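Local atomic coordinates of CDP-4-keto-6-deoxy-D-glucose-3-dehydrase (Yersinia pseudotuberculosis, PDB entry 3BB8), a protein that probably removes water at C-3 of CDP-4-keto-6-deoxy-D-glucose with a pyridoxal-phosphate-type cofactor, a step in the biosynthesis of a lipopolysaccharide sugar. Residues T43-L48 with G299-E304; I133-D138 with K391-G396; S198-K203 with E335-S340; I349-D354 with M405-W410. The protein carries 1 engineered substitution. One frame throughout, in Å; residues are numbered along the deposited sequence.

Contact 1: residues T43-L48 with G299-E304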
loop_
_atom_site.group_PDB
_atom_site.type_symbol
_atom_site.label_atom_id
_atom_site.label_comp_id
_atom_site.label_asym_id
_atom_site.label_seq_id
_atom_site.Cartn_x
_atom_site.Cartn_y
_atom_site.Cartn_z
ATOM N N THR A 43 -1.969 24.883 10.159
ATOM C CA THR A 43 -0.948 24.835 11.197
ATOM C C THR A 43 -0.849 23.496 11.915
ATOM O O THR A 43 0.224 22.903 11.979
ATOM C CB THR A 43 -1.201 25.939 12.238
ATOM O OG1 THR A 43 -1.226 27.210 11.577
ATOM C CG2 THR A 43 -0.108 25.941 13.289
ATOM N N LYS A 44 -1.967 23.019 12.448
ATOM C CA LYS A 44 -1.976 21.758 13.171
ATOM C C LYS A 44 -1.402 20.596 12.350
ATOM O O LYS A 44 -0.542 19.857 12.836
ATOM C CB LYS A 44 -3.397 21.428 13.613
ATOM C CG LYS A 44 -3.476 20.368 14.696
ATOM C CD LYS A 44 -2.877 20.866 16.008
ATOM C CE LYS A 44 -3.106 19.871 17.143
ATOM N NZ LYS A 44 -2.764 20.455 18.474
ATOM N N GLU A 45 -1.864 20.442 11.110
ATOM C CA GLU A 45 -1.382 19.360 10.262
ATOM C C GLU A 45 0.124 19.419 10.091
ATOM O O GLU A 45 0.813 18.428 10.330
ATOM C CB GLU A 45 -2.037 19.391 8.874
ATOM C CG GLU A 45 -3.520 19.009 8.832
ATOM C CD GLU A 45 -4.416 20.083 9.411
ATOM O OE1 GLU A 45 -4.050 21.269 9.300
ATOM O OE2 GLU A 45 -5.485 19.755 9.964
ATOM N N LEU A 46 0.641 20.572 9.679
ATOM C CA LEU A 46 2.079 20.698 9.473
ATOM C C LEU A 46 2.868 20.500 10.755
ATOM O O LEU A 46 3.970 19.953 10.732
ATOM C CB LEU A 46 2.439 22.055 8.865
ATOM C CG LEU A 46 2.154 22.225 7.368
ATOM C CD1 LEU A 46 0.667 22.452 7.162
ATOM C CD2 LEU A 46 2.956 23.398 6.816
ATOM N N GLN A 47 2.305 20.941 11.874
ATOM C CA GLN A 47 2.996 20.803 13.146
ATOM C C GLN A 47 3.184 19.334 13.514
ATOM O O GLN A 47 4.316 18.883 13.741
ATOM C CB GLN A 47 2.236 21.537 14.248
ATOM C CG GLN A 47 2.279 23.055 14.097
ATOM C CD GLN A 47 1.696 23.785 15.291
ATOM O OE1 GLN A 47 0.561 23.529 15.699
ATOM N NE2 GLN A 47 2.471 24.708 15.858
ATOM N N LEU A 48 2.082 18.586 13.560
ATOM C CA LEU A 48 2.157 17.173 13.897
ATOM C C LEU A 48 3.090 16.411 12.954
ATOM O O LEU A 48 3.912 15.618 13.410
ATOM C CB LEU A 48 0.764 16.536 13.896
ATOM C CG LEU A 48 -0.232 17.136 14.890
ATOM C CD1 LEU A 48 -1.357 16.142 15.153
ATOM C CD2 LEU A 48 0.474 17.465 16.201
ATOM N N GLY A 299 -3.318 12.899 9.486
ATOM C CA GLY A 299 -4.681 12.457 9.698
ATOM C C GLY A 299 -5.227 12.834 11.061
ATOM O O GLY A 299 -6.393 13.204 11.184
ATOM N N LEU A 300 -4.391 12.745 12.096
ATOM C CA LEU A 300 -4.837 13.077 13.453
ATOM C C LEU A 300 -5.279 14.535 13.537
ATOM O O LEU A 300 -6.356 14.825 14.050
ATOM C CB LEU A 300 -3.731 12.799 14.475
ATOM C CG LEU A 300 -4.135 12.983 15.944
ATOM C CD1 LEU A 300 -5.312 12.083 16.295
ATOM C CD2 LEU A 300 -2.946 12.669 16.823
ATOM N N ALA A 301 -4.453 15.441 13.024
ATOM C CA ALA A 301 -4.790 16.867 13.019
ATOM C C ALA A 301 -6.132 17.062 12.308
ATOM O O ALA A 301 -7.042 17.707 12.837
ATOM C CB ALA A 301 -3.695 17.671 12.301
ATOM N N GLN A 302 -6.241 16.490 11.110
ATOM C CA GLN A 302 -7.454 16.572 10.302
ATOM C C GLN A 302 -8.692 16.147 11.092
ATOM O O GLN A 302 -9.769 16.718 10.929
ATOM C CB GLN A 302 -7.331 15.673 9.059
ATOM C CG GLN A 302 -6.339 16.125 7.990
ATOM C CD GLN A 302 -6.880 17.242 7.104
ATOM O OE1 GLN A 302 -6.830 18.420 7.462
ATOM N NE2 GLN A 302 -7.409 16.870 5.944
ATOM N N LEU A 303 -8.545 15.138 11.943
ATOM C CA LEU A 303 -9.674 14.650 12.728
ATOM C C LEU A 303 -10.340 15.720 13.592
ATOM O O LEU A 303 -11.508 15.596 13.960
ATOM C CB LEU A 303 -9.245 13.475 13.611
ATOM C CG LEU A 303 -9.299 12.090 12.957
ATOM C CD1 LEU A 303 -8.796 11.039 13.939
ATOM C CD2 LEU A 303 -10.730 11.774 12.543
ATOM N N GLU A 304 -9.605 16.769 13.926
ATOM C CA GLU A 304 -10.196 17.817 14.737
ATOM C C GLU A 304 -11.229 18.580 13.905
ATOM O O GLU A 304 -12.315 18.915 14.387
ATOM C CB GLU A 304 -9.110 18.779 15.233
ATOM C CG GLU A 304 -8.043 18.124 16.110
ATOM C CD GLU A 304 -6.973 19.107 16.568
ATOM O OE1 GLU A 304 -7.330 20.121 17.210
ATOM O OE2 GLU A 304 -5.776 18.867 16.291
#
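Ala301 faces Glu45 where two antiparallel helices, 43-55 and 293-323, pack side by side in this aspartate aminotransferase fold. The short segments cross at 157° with their axes 8.2 Å apart at closest, and the small residue makes this approach possible: the methyl CB of Ala301 lies 3.5 Å from Glu45 CA, against the backbone of the other helix. Three longer side chains surround that methyl. Leu48 reaches over with its CD1 branch, 3.8 Å from Ala301 N, and the same methyl touches CB and CD2 of Leu300. Lys44 starts away from its own nitrogen and bends at its CB-CG bond, laying CG 3.6 Å from Ala301 CB before turning across Glu304 at about a right angle. There the carboxylate meets the aliphatic part of the lysine more closely than its ammonium: Glu304 OE2 is 4.0 Å from Lys44 NZ, too long for a salt bridge, so the attraction is probably modest on this exposed flank. On the buried flank Glu45 and Gln302 also cross nearly perpendicularly, with carboxylate and amide planes 88° apart. The carboxylate of Glu45 is positioned by neighbours: OE1 accepts a hydrogen bond from Gly42 N, just ahead of the helix, and forms a salt bridge with Arg305, one residue beyond 299-304, which would favour its charged form. Helix 62-75 covers Leu300 from another direction. The bend of Glu45 at its CB-CG bond (chi2 73°) folds the carboxylate back over Ala301, leaving OE2 3.6 Å from the methyl CB of Ala301.

Contact 2: residues I133-D138 with K391-G396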
loop_
_atom_site.group_PDB
_atom_site.type_symbol
_atom_site.label_atom_id
_atom_site.label_comp_id
_atom_site.label_asym_id
_atom_site.label_seq_id
_atom_site.Cartn_x
_atom_site.Cartn_y
_atom_site.Cartn_z
ATOM N N ILE A 133 -16.682 -13.514 -8.415
ATOM C CA ILE A 133 -17.410 -12.992 -9.556
ATOM C C ILE A 133 -18.347 -11.863 -9.165
ATOM O O ILE A 133 -19.238 -12.039 -8.332
ATOM C CB ILE A 133 -18.216 -14.127 -10.228
ATOM C CG1 ILE A 133 -17.261 -15.255 -10.620
ATOM C CG2 ILE A 133 -18.943 -13.611 -11.452
ATOM C CD1 ILE A 133 -17.941 -16.569 -10.875
ATOM N N PRO A 134 -18.136 -10.675 -9.747
ATOM C CA PRO A 134 -18.977 -9.512 -9.455
ATOM C C PRO A 134 -20.336 -9.675 -10.142
ATOM O O PRO A 134 -20.413 -10.135 -11.282
ATOM C CB PRO A 134 -18.186 -8.347 -10.050
ATOM C CG PRO A 134 -16.777 -8.857 -10.085
ATOM C CD PRO A 134 -16.960 -10.278 -10.532
ATOM N N VAL A 135 -21.397 -9.318 -9.432
ATOM C CA VAL A 135 -22.757 -9.381 -9.964
ATOM C C VAL A 135 -23.346 -7.974 -9.828
ATOM O O VAL A 135 -23.527 -7.483 -8.715
ATOM C CB VAL A 135 -23.617 -10.384 -9.170
ATOM C CG1 VAL A 135 -25.037 -10.403 -9.718
ATOM C CG2 VAL A 135 -23.003 -11.773 -9.271
ATOM N N PHE A 136 -23.630 -7.326 -10.954
ATOM C CA PHE A 136 -24.160 -5.960 -10.935
ATOM C C PHE A 136 -25.673 -5.781 -11.103
ATOM O O PHE A 136 -26.336 -6.568 -11.779
ATOM C CB PHE A 136 -23.498 -5.109 -12.029
ATOM C CG PHE A 136 -21.995 -5.186 -12.058
ATOM C CD1 PHE A 136 -21.352 -6.171 -12.803
ATOM C CD2 PHE A 136 -21.222 -4.242 -11.378
ATOM C CE1 PHE A 136 -19.958 -6.219 -12.879
ATOM C CE2 PHE A 136 -19.833 -4.277 -11.442
ATOM C CZ PHE A 136 -19.196 -5.268 -12.196
ATOM N N VAL A 137 -26.193 -4.722 -10.481
ATOM C CA VAL A 137 -27.597 -4.321 -10.599
ATOM C C VAL A 137 -27.565 -2.803 -10.781
ATOM O O VAL A 137 -26.664 -2.129 -10.279
ATOM C CB VAL A 137 -28.449 -4.671 -9.357
ATOM C CG1 VAL A 137 -28.572 -6.170 -9.228
ATOM C CG2 VAL A 137 -27.851 -4.049 -8.108
ATOM N N ASP A 138 -28.544 -2.264 -11.496
ATOM C CA ASP A 138 -28.593 -0.834 -11.778
ATOM C C ASP A 138 -28.733 0.081 -10.563
ATOM O O ASP A 138 -29.136 -0.345 -9.483
ATOM C CB ASP A 138 -29.724 -0.558 -12.776
ATOM C CG ASP A 138 -29.538 0.748 -13.527
ATOM O OD1 ASP A 138 -28.397 1.053 -13.935
ATOM O OD2 ASP A 138 -30.541 1.461 -13.725
ATOM N N LYS A 391 -14.778 -11.881 -15.748
ATOM C CA LYS A 391 -15.973 -12.693 -15.628
ATOM C C LYS A 391 -16.927 -12.029 -14.648
ATOM O O LYS A 391 -16.588 -11.823 -13.482
ATOM C CB LYS A 391 -15.643 -14.109 -15.138
ATOM C CG LYS A 391 -16.900 -14.922 -14.833
ATOM C CD LYS A 391 -16.653 -16.427 -14.704
ATOM C CE LYS A 391 -17.989 -17.170 -14.539
ATOM N NZ LYS A 391 -17.856 -18.656 -14.499
ATOM N N TYR A 392 -18.120 -11.694 -15.125
ATOM C CA TYR A 392 -19.118 -11.057 -14.278
ATOM C C TYR A 392 -20.535 -11.362 -14.736
ATOM O O TYR A 392 -20.746 -11.933 -15.801
ATOM C CB TYR A 392 -18.925 -9.540 -14.276
ATOM C CG TYR A 392 -19.128 -8.891 -15.625
ATOM C CD1 TYR A 392 -18.059 -8.706 -16.501
ATOM C CD2 TYR A 392 -20.387 -8.438 -16.018
ATOM C CE1 TYR A 392 -18.237 -8.077 -17.734
ATOM C CE2 TYR A 392 -20.576 -7.811 -17.247
ATOM C CZ TYR A 392 -19.501 -7.633 -18.096
ATOM O OH TYR A 392 -19.689 -7.006 -19.308
ATOM N N ARG A 393 -21.503 -10.979 -13.917
ATOM C CA ARG A 393 -22.904 -11.170 -14.252
ATOM C C ARG A 393 -23.645 -9.877 -13.973
ATOM O O ARG A 393 -23.286 -9.128 -13.063
ATOM C CB ARG A 393 -23.546 -12.285 -13.423
ATOM C CG ARG A 393 -23.037 -13.676 -13.713
ATOM C CD ARG A 393 -24.058 -14.739 -13.281
ATOM N NE ARG A 393 -24.476 -14.619 -11.883
ATOM C CZ ARG A 393 -25.635 -14.101 -11.480
ATOM N NH1 ARG A 393 -26.511 -13.641 -12.370
ATOM N NH2 ARG A 393 -25.926 -14.061 -10.186
ATOM N N VAL A 394 -24.677 -9.620 -14.768
ATOM C CA VAL A 394 -25.501 -8.436 -14.592
ATOM C C VAL A 394 -26.970 -8.853 -14.650
ATOM O O VAL A 394 -27.437 -9.414 -15.642
ATOM C CB VAL A 394 -25.194 -7.370 -15.666
ATOM C CG1 VAL A 394 -25.143 -8.005 -17.026
ATOM C CG2 VAL A 394 -26.251 -6.277 -15.633
ATOM N N VAL A 395 -27.683 -8.604 -13.556
ATOM C CA VAL A 395 -29.094 -8.943 -13.462
ATOM C C VAL A 395 -29.940 -7.731 -13.820
ATOM O O VAL A 395 -29.877 -6.703 -13.154
ATOM C CB VAL A 395 -29.455 -9.396 -12.041
ATOM C CG1 VAL A 395 -30.943 -9.677 -11.949
ATOM C CG2 VAL A 395 -28.650 -10.640 -11.674
ATOM N N GLY A 396 -30.740 -7.863 -14.873
ATOM C CA GLY A 396 -31.574 -6.756 -15.307
ATOM C C GLY A 396 -30.777 -5.881 -16.250
ATOM O O GLY A 396 -29.825 -6.353 -16.869
#
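Phe136 and Val135 form the tight side of a parallel strand pairing with Tyr392, Arg393 and Val395. Three backbone hydrogen bonds fix the register: Arg393 N to Pro134 O at 3.0 Å, Phe136 N to Arg393 O at 2.8 Å and Val395 N to Phe136 O at 3.0 Å. Arg393 thus uses both its N-H and its carbonyl, clasping the peptide units flanking Val135. On one face of the sheet Phe136 presents an edge, through CE1, to the face of Tyr392. The planes stand 79° apart with centroids 5.8 Å from each other, an offset T-shaped pair, and CE1 of Phe136 also comes 3.7 Å from Tyr392 CB. The other face carries Val135 beside Arg393, pointing the same way: CG1 lies over one face of the guanidinium, 3.8 Å from Arg393 NH2. A bend at chi3 (-54°) brings the guanidinium back over the valine, and its NE is held by a salt bridge to Glu112.

The solvent side is looser. Exposed Lys391 runs out extended, its aliphatic end lying along Ile133, CE to CD1 at 3.7 Å, while its backbone O touches Ile133 CG2 and Pro134 CD; Val394 is exposed too. Strand 393-394 extends the central sheet from 133-140, whose other edge is hydrogen-bonded to strand 112-115. Helix 151-154 packs on Val135, Val137 and Val395, while helix 121-129 covers Pro134 on the opposite face.

Contact 3: residues S198-K203 with E335-S340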
loop_
_atom_site.group_PDB
_atom_site.type_symbol
_atom_site.label_atom_id
_atom_site.label_comp_id
_atom_site.label_asym_id
_atom_site.label_seq_id
_atom_site.Cartn_x
_atom_site.Cartn_y
_atom_site.Cartn_z
ATOM N N SER A 198 -21.348 10.548 6.967
ATOM C CA SER A 198 -22.691 10.303 6.482
ATOM C C SER A 198 -23.442 9.432 7.467
ATOM O O SER A 198 -22.883 8.493 8.034
ATOM C CB SER A 198 -22.656 9.610 5.113
ATOM O OG SER A 198 -22.305 10.522 4.085
ATOM N N THR A 199 -24.717 9.748 7.667
ATOM C CA THR A 199 -25.556 8.987 8.575
ATOM C C THR A 199 -26.797 8.506 7.835
ATOM O O THR A 199 -27.222 9.111 6.853
ATOM C CB THR A 199 -25.997 9.844 9.786
ATOM O OG1 THR A 199 -26.891 10.874 9.347
ATOM C CG2 THR A 199 -24.794 10.490 10.444
ATOM N N TYR A 200 -27.356 7.400 8.304
ATOM C CA TYR A 200 -28.559 6.827 7.724
ATOM C C TYR A 200 -29.411 6.364 8.891
ATOM O O TYR A 200 -29.005 5.486 9.654
ATOM C CB TYR A 200 -28.220 5.640 6.821
ATOM C CG TYR A 200 -29.428 4.953 6.218
ATOM C CD1 TYR A 200 -30.228 4.102 6.981
ATOM C CD2 TYR A 200 -29.772 5.152 4.879
ATOM C CE1 TYR A 200 -31.341 3.462 6.422
ATOM C CE2 TYR A 200 -30.881 4.521 4.310
ATOM C CZ TYR A 200 -31.661 3.676 5.084
ATOM O OH TYR A 200 -32.740 3.025 4.518
ATOM N N ASP A 201 -30.587 6.965 9.039
ATOM C CA ASP A 201 -31.482 6.609 10.128
ATOM C C ASP A 201 -30.788 7.009 11.428
ATOM O O ASP A 201 -30.968 6.375 12.464
ATOM C CB ASP A 201 -31.763 5.099 10.096
ATOM C CG ASP A 201 -32.936 4.699 10.967
ATOM O OD1 ASP A 201 -34.006 5.332 10.844
ATOM O OD2 ASP A 201 -32.794 3.748 11.766
ATOM N N GLY A 202 -29.976 8.062 11.347
ATOM C CA GLY A 202 -29.250 8.553 12.507
ATOM C C GLY A 202 -27.954 7.831 12.843
ATOM O O GLY A 202 -27.135 8.351 13.601
ATOM N N LYS A 203 -27.757 6.644 12.274
ATOM C CA LYS A 203 -26.562 5.836 12.535
ATOM C C LYS A 203 -25.425 6.071 11.525
ATOM O O LYS A 203 -25.624 5.981 10.312
ATOM C CB LYS A 203 -26.958 4.353 12.556
ATOM C CG LYS A 203 -25.842 3.376 12.915
ATOM C CD LYS A 203 -26.342 1.931 12.844
ATOM C CE LYS A 203 -25.261 0.931 13.238
ATOM N NZ LYS A 203 -24.702 1.202 14.597
ATOM N N GLU A 335 -30.381 14.407 -4.960
ATOM C CA GLU A 335 -31.324 14.175 -3.878
ATOM C C GLU A 335 -30.823 13.138 -2.872
ATOM O O GLU A 335 -30.532 11.989 -3.226
ATOM C CB GLU A 335 -32.676 13.738 -4.450
ATOM C CG GLU A 335 -33.525 14.883 -4.971
ATOM C CD GLU A 335 -34.685 14.409 -5.831
ATOM O OE1 GLU A 335 -35.205 13.296 -5.587
ATOM O OE2 GLU A 335 -35.086 15.158 -6.750
ATOM N N ALA A 336 -30.719 13.557 -1.614
ATOM C CA ALA A 336 -30.273 12.669 -0.554
ATOM C C ALA A 336 -31.221 11.486 -0.484
ATOM O O ALA A 336 -32.412 11.622 -0.747
ATOM C CB ALA A 336 -30.266 13.406 0.774
ATOM N N THR A 337 -30.688 10.320 -0.140
ATOM C CA THR A 337 -31.501 9.116 -0.027
ATOM C C THR A 337 -32.450 9.261 1.160
ATOM O O THR A 337 -32.094 9.844 2.187
ATOM C CB THR A 337 -30.604 7.866 0.150
ATOM O OG1 THR A 337 -29.890 7.626 -1.067
ATOM C CG2 THR A 337 -31.437 6.634 0.478
ATOM N N GLU A 338 -33.659 8.730 1.014
ATOM C CA GLU A 338 -34.663 8.829 2.067
ATOM C C GLU A 338 -34.155 8.376 3.425
ATOM O O GLU A 338 -33.550 7.308 3.563
ATOM C CB GLU A 338 -35.907 8.016 1.714
ATOM C CG GLU A 338 -37.135 8.442 2.514
ATOM C CD GLU A 338 -38.208 7.376 2.561
ATOM O OE1 GLU A 338 -38.588 6.856 1.489
ATOM O OE2 GLU A 338 -38.672 7.062 3.679
ATOM N N ASN A 339 -34.415 9.208 4.424
ATOM C CA ASN A 339 -34.022 8.942 5.796
ATOM C C ASN A 339 -32.512 8.854 5.961
ATOM O O ASN A 339 -31.997 7.929 6.589
ATOM C CB ASN A 339 -34.686 7.653 6.292
ATOM C CG ASN A 339 -34.485 7.429 7.782
ATOM O OD1 ASN A 339 -34.521 8.374 8.574
ATOM N ND2 ASN A 339 -34.286 6.175 8.171
ATOM N N SER A 340 -31.801 9.826 5.400
ATOM C CA SER A 340 -30.349 9.845 5.510
ATOM C C SER A 340 -29.858 11.279 5.578
ATOM O O SER A 340 -30.516 12.189 5.084
ATOM C CB SER A 340 -29.709 9.143 4.309
ATOM O OG SER A 340 -29.691 9.983 3.171
#
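A beta hairpin with a two-residue loop, closed by a type I' turn from Tyr200 to Lys203, joins strands 199-200 and 203-204 and meets the loop leading into strand 340-341; with 340-341 they form a small antiparallel sheet that has 199-200 in the middle. Tyr200 faces Ser340 as a non-hydrogen-bonded pair, their CA atoms 4.1 Å apart. Beyond this pair, Asp201 and Asn339 are joined twice. The backbone N-H of Asp201 reaches Asn339 O at 3.0 Å, somewhat bent at 141° and tilted from the carbonyl plane. The side chains then cross at an angle, and Asn339 ND2 donates to Asp201 OD1 at 2.8 Å. This second bond is nearly straight (171°); the acceptor lies in the amide plane, yet the amide approaches the carboxylate from its anti side and 31° out of its plane. Both residues have positive phi, and both side chains set CG opposite the backbone N, which brings the polar ends together at the surface.

Inward of these bonds lies the Tyr200 ring. One face receives the carbonyl Asn339 O, displaced toward the rim, and Thr337 CG2 sits at the ring edge. The Tyr200 hydroxyl is hydrogen-bonded to Ala175 N near the start of helix 174-184, linking the hairpin to a helix of the body. The loop has its own brace: Ser340 OG, placed between its backbone N and carbonyl carbon, donates to Thr337 O at 2.6 Å.

Contact 4: residues I349-D354 with M405-W410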
loop_
_atom_site.group_PDB
_atom_site.type_symbol
_atom_site.label_atom_id
_atom_site.label_comp_id
_atom_site.label_asym_id
_atom_site.label_seq_id
_atom_site.Cartn_x
_atom_site.Cartn_y
_atom_site.Cartn_z
ATOM N N ILE A 349 -24.685 16.121 -10.800
ATOM C CA ILE A 349 -25.686 16.708 -11.683
ATOM C C ILE A 349 -25.820 15.927 -12.986
ATOM O O ILE A 349 -24.821 15.620 -13.637
ATOM C CB ILE A 349 -25.304 18.159 -12.048
ATOM C CG1 ILE A 349 -25.243 19.011 -10.780
ATOM C CG2 ILE A 349 -26.308 18.733 -13.050
ATOM C CD1 ILE A 349 -24.591 20.353 -10.990
ATOM N N THR A 350 -27.056 15.609 -13.359
ATOM C CA THR A 350 -27.323 14.916 -14.613
ATOM C C THR A 350 -27.954 15.853 -15.637
ATOM O O THR A 350 -29.065 16.344 -15.442
ATOM C CB THR A 350 -28.248 13.703 -14.402
ATOM O OG1 THR A 350 -27.588 12.731 -13.581
ATOM C CG2 THR A 350 -28.611 13.071 -15.737
ATOM N N LEU A 351 -27.237 16.096 -16.730
ATOM C CA LEU A 351 -27.723 16.976 -17.786
ATOM C C LEU A 351 -28.752 16.269 -18.662
ATOM O O LEU A 351 -28.502 15.176 -19.170
ATOM C CB LEU A 351 -26.560 17.480 -18.643
ATOM C CG LEU A 351 -26.931 18.113 -19.985
ATOM C CD1 LEU A 351 -27.467 19.523 -19.784
ATOM C CD2 LEU A 351 -25.736 18.118 -20.925
ATOM N N LYS A 352 -29.908 16.900 -18.834
ATOM C CA LYS A 352 -31.007 16.297 -19.583
ATOM C C LYS A 352 -30.636 16.110 -21.050
ATOM O O LYS A 352 -30.040 16.993 -21.668
ATOM C CB LYS A 352 -32.269 17.154 -19.464
ATOM C CG LYS A 352 -32.996 17.006 -18.139
ATOM C CD LYS A 352 -34.246 17.871 -18.095
ATOM C CE LYS A 352 -34.861 17.883 -16.705
ATOM N NZ LYS A 352 -35.185 16.510 -16.229
ATOM N N GLU A 353 -30.992 14.955 -21.602
ATOM C CA GLU A 353 -30.656 14.630 -22.984
ATOM C C GLU A 353 -31.293 15.620 -23.953
ATOM O O GLU A 353 -30.671 16.033 -24.932
ATOM C CB GLU A 353 -31.097 13.205 -23.321
ATOM C CG GLU A 353 -30.281 12.123 -22.635
ATOM C CD GLU A 353 -30.812 11.777 -21.258
ATOM O OE1 GLU A 353 -31.499 12.628 -20.652
ATOM O OE2 GLU A 353 -30.544 10.655 -20.779
ATOM N N ASP A 354 -32.537 15.997 -23.674
ATOM C CA ASP A 354 -33.301 16.845 -24.580
ATOM C C ASP A 354 -32.970 18.318 -24.371
ATOM O O ASP A 354 -33.713 19.200 -24.802
ATOM C CB ASP A 354 -34.803 16.613 -24.392
ATOM C CG ASP A 354 -35.302 17.089 -23.043
ATOM O OD1 ASP A 354 -34.711 18.041 -22.491
ATOM O OD2 ASP A 354 -36.285 16.512 -22.533
ATOM N N MET A 405 -23.007 7.338 -17.105
ATOM C CA MET A 405 -21.768 7.318 -17.868
ATOM C C MET A 405 -21.789 8.396 -18.940
ATOM O O MET A 405 -20.772 9.034 -19.204
ATOM C CB MET A 405 -21.571 5.949 -18.525
ATOM C CG MET A 405 -20.336 5.862 -19.416
ATOM S SD MET A 405 -20.307 4.346 -20.389
ATOM C CE MET A 405 -21.783 4.586 -21.377
ATOM N N ASN A 406 -22.956 8.604 -19.544
ATOM C CA ASN A 406 -23.095 9.595 -20.610
ATOM C C ASN A 406 -23.518 10.996 -20.215
ATOM O O ASN A 406 -23.032 11.971 -20.784
ATOM C CB ASN A 406 -24.110 9.121 -21.654
ATOM C CG ASN A 406 -23.642 7.918 -22.420
ATOM O OD1 ASN A 406 -22.612 7.966 -23.093
ATOM N ND2 ASN A 406 -24.396 6.822 -22.324
ATOM N N GLN A 407 -24.416 11.103 -19.243
ATOM C CA GLN A 407 -24.960 12.410 -18.877
ATOM C C GLN A 407 -24.661 13.001 -17.504
ATOM O O GLN A 407 -25.022 14.152 -17.241
ATOM C CB GLN A 407 -26.477 12.356 -19.058
ATOM C CG GLN A 407 -26.919 11.877 -20.435
ATOM C CD GLN A 407 -26.653 12.910 -21.504
ATOM O OE1 GLN A 407 -27.157 14.032 -21.430
ATOM N NE2 GLN A 407 -25.865 12.546 -22.502
ATOM N N THR A 408 -24.006 12.246 -16.629
ATOM C CA THR A 408 -23.736 12.752 -15.285
ATOM C C THR A 408 -22.333 13.291 -15.057
ATOM O O THR A 408 -21.391 12.946 -15.757
ATOM C CB THR A 408 -24.027 11.654 -14.239
ATOM O OG1 THR A 408 -25.350 11.152 -14.449
ATOM C CG2 THR A 408 -23.922 12.199 -12.819
ATOM N N PHE A 409 -22.214 14.164 -14.067
ATOM C CA PHE A 409 -20.939 14.747 -13.694
ATOM C C PHE A 409 -21.165 15.428 -12.344
ATOM O O PHE A 409 -22.307 15.610 -11.932
ATOM C CB PHE A 409 -20.482 15.751 -14.760
ATOM C CG PHE A 409 -21.254 17.045 -14.765
ATOM C CD1 PHE A 409 -20.791 18.151 -14.052
ATOM C CD2 PHE A 409 -22.438 17.158 -15.480
ATOM C CE1 PHE A 409 -21.504 19.354 -14.054
ATOM C CE2 PHE A 409 -23.159 18.354 -15.489
ATOM C CZ PHE A 409 -22.688 19.453 -14.772
ATOM N N TRP A 410 -20.094 15.784 -11.643
ATOM C CA TRP A 410 -20.259 16.445 -10.358
ATOM C C TRP A 410 -19.309 17.608 -10.192
ATOM O O TRP A 410 -18.272 17.670 -10.848
ATOM C CB TRP A 410 -20.091 15.459 -9.187
ATOM C CG TRP A 410 -18.798 14.676 -9.156
ATOM C CD1 TRP A 410 -18.506 13.545 -9.861
ATOM C CD2 TRP A 410 -17.648 14.944 -8.340
ATOM N NE1 TRP A 410 -17.250 13.085 -9.531
ATOM C CE2 TRP A 410 -16.702 13.926 -8.601
ATOM C CE3 TRP A 410 -17.326 15.945 -7.413
ATOM C CZ2 TRP A 410 -15.457 13.878 -7.971
ATOM C CZ3 TRP A 410 -16.085 15.898 -6.782
ATOM C CH2 TRP A 410 -15.166 14.870 -7.066
#
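Ile349 lies over one face of the Phe409 ring, its CB 3.9 Å above the plane and displaced toward the rim, while the two side chains run alongside each other. Phe409 turns its ring to this position with CG between its own N and carbonyl carbon (chi1 73°). A second flat pair sits at the other end: the carboxylate of Glu353 and the amide of Gln407 are stacked, planes only 7° apart, with Glu353 CG 3.9 Å from Gln407 CD. A salt bridge from Glu353 OE2 to Arg403 holds that carboxylate. As modelled, Gln407 OE1 faces Leu351 O at 2.9 Å, two acceptors, so which end of the amide points there is doubtful.

Between these groups the backbones pair as antiparallel strands. Ile349 N gives a nearly straight bond (174°) to Phe409 O at 2.7 Å; Phe409 N returns one to Ile349 O at 3.0 Å, and Leu351 N reaches Gln407 O at 3.0 Å. On the face away from the phenyl ring, the hydroxyls Thr350 OG1 and Thr408 OG1 are hydrogen-bonded at 2.9 Å, and Tyr144 OH is a further partner of Thr350 OG1. Both hydroxyls lie beside their backbone N, which turns them toward each other.

Phe429 of helix 419-432 packs on Ile349 and Phe409. A helix, 399-407, passing directly into the edge strand of a three-stranded antiparallel sheet (331-332, 347-351, 408-411) backed by a C-terminal helix is consistent with the small C-terminal domain of aspartate aminotransferase-fold enzymes; the following Trp410 has its side chain about 8 Å from the bound pyridoxal phosphate.

How the contacts relate
The four contacts are separate: no two touch, and the nearest approach is about 8 Å between atoms of contacts 3 and 4. Contacts 1 and 2 have centres 42 Å apart on opposite sides of the chain's centre. Each belongs to its own element: a helix pair, the mixed central sheet, and two small three-stranded antiparallel sheets. In chain order the segments begin at 43, 133, 198, 299, 335, 349, 391 and 405, so contact 1 crosses contacts 2 and 3, and contact 2 crosses contact 4. Strand 393-394 precedes helix 399-407, tying contact 2 to contact 4. Early and late parts of the chain are thereby joined.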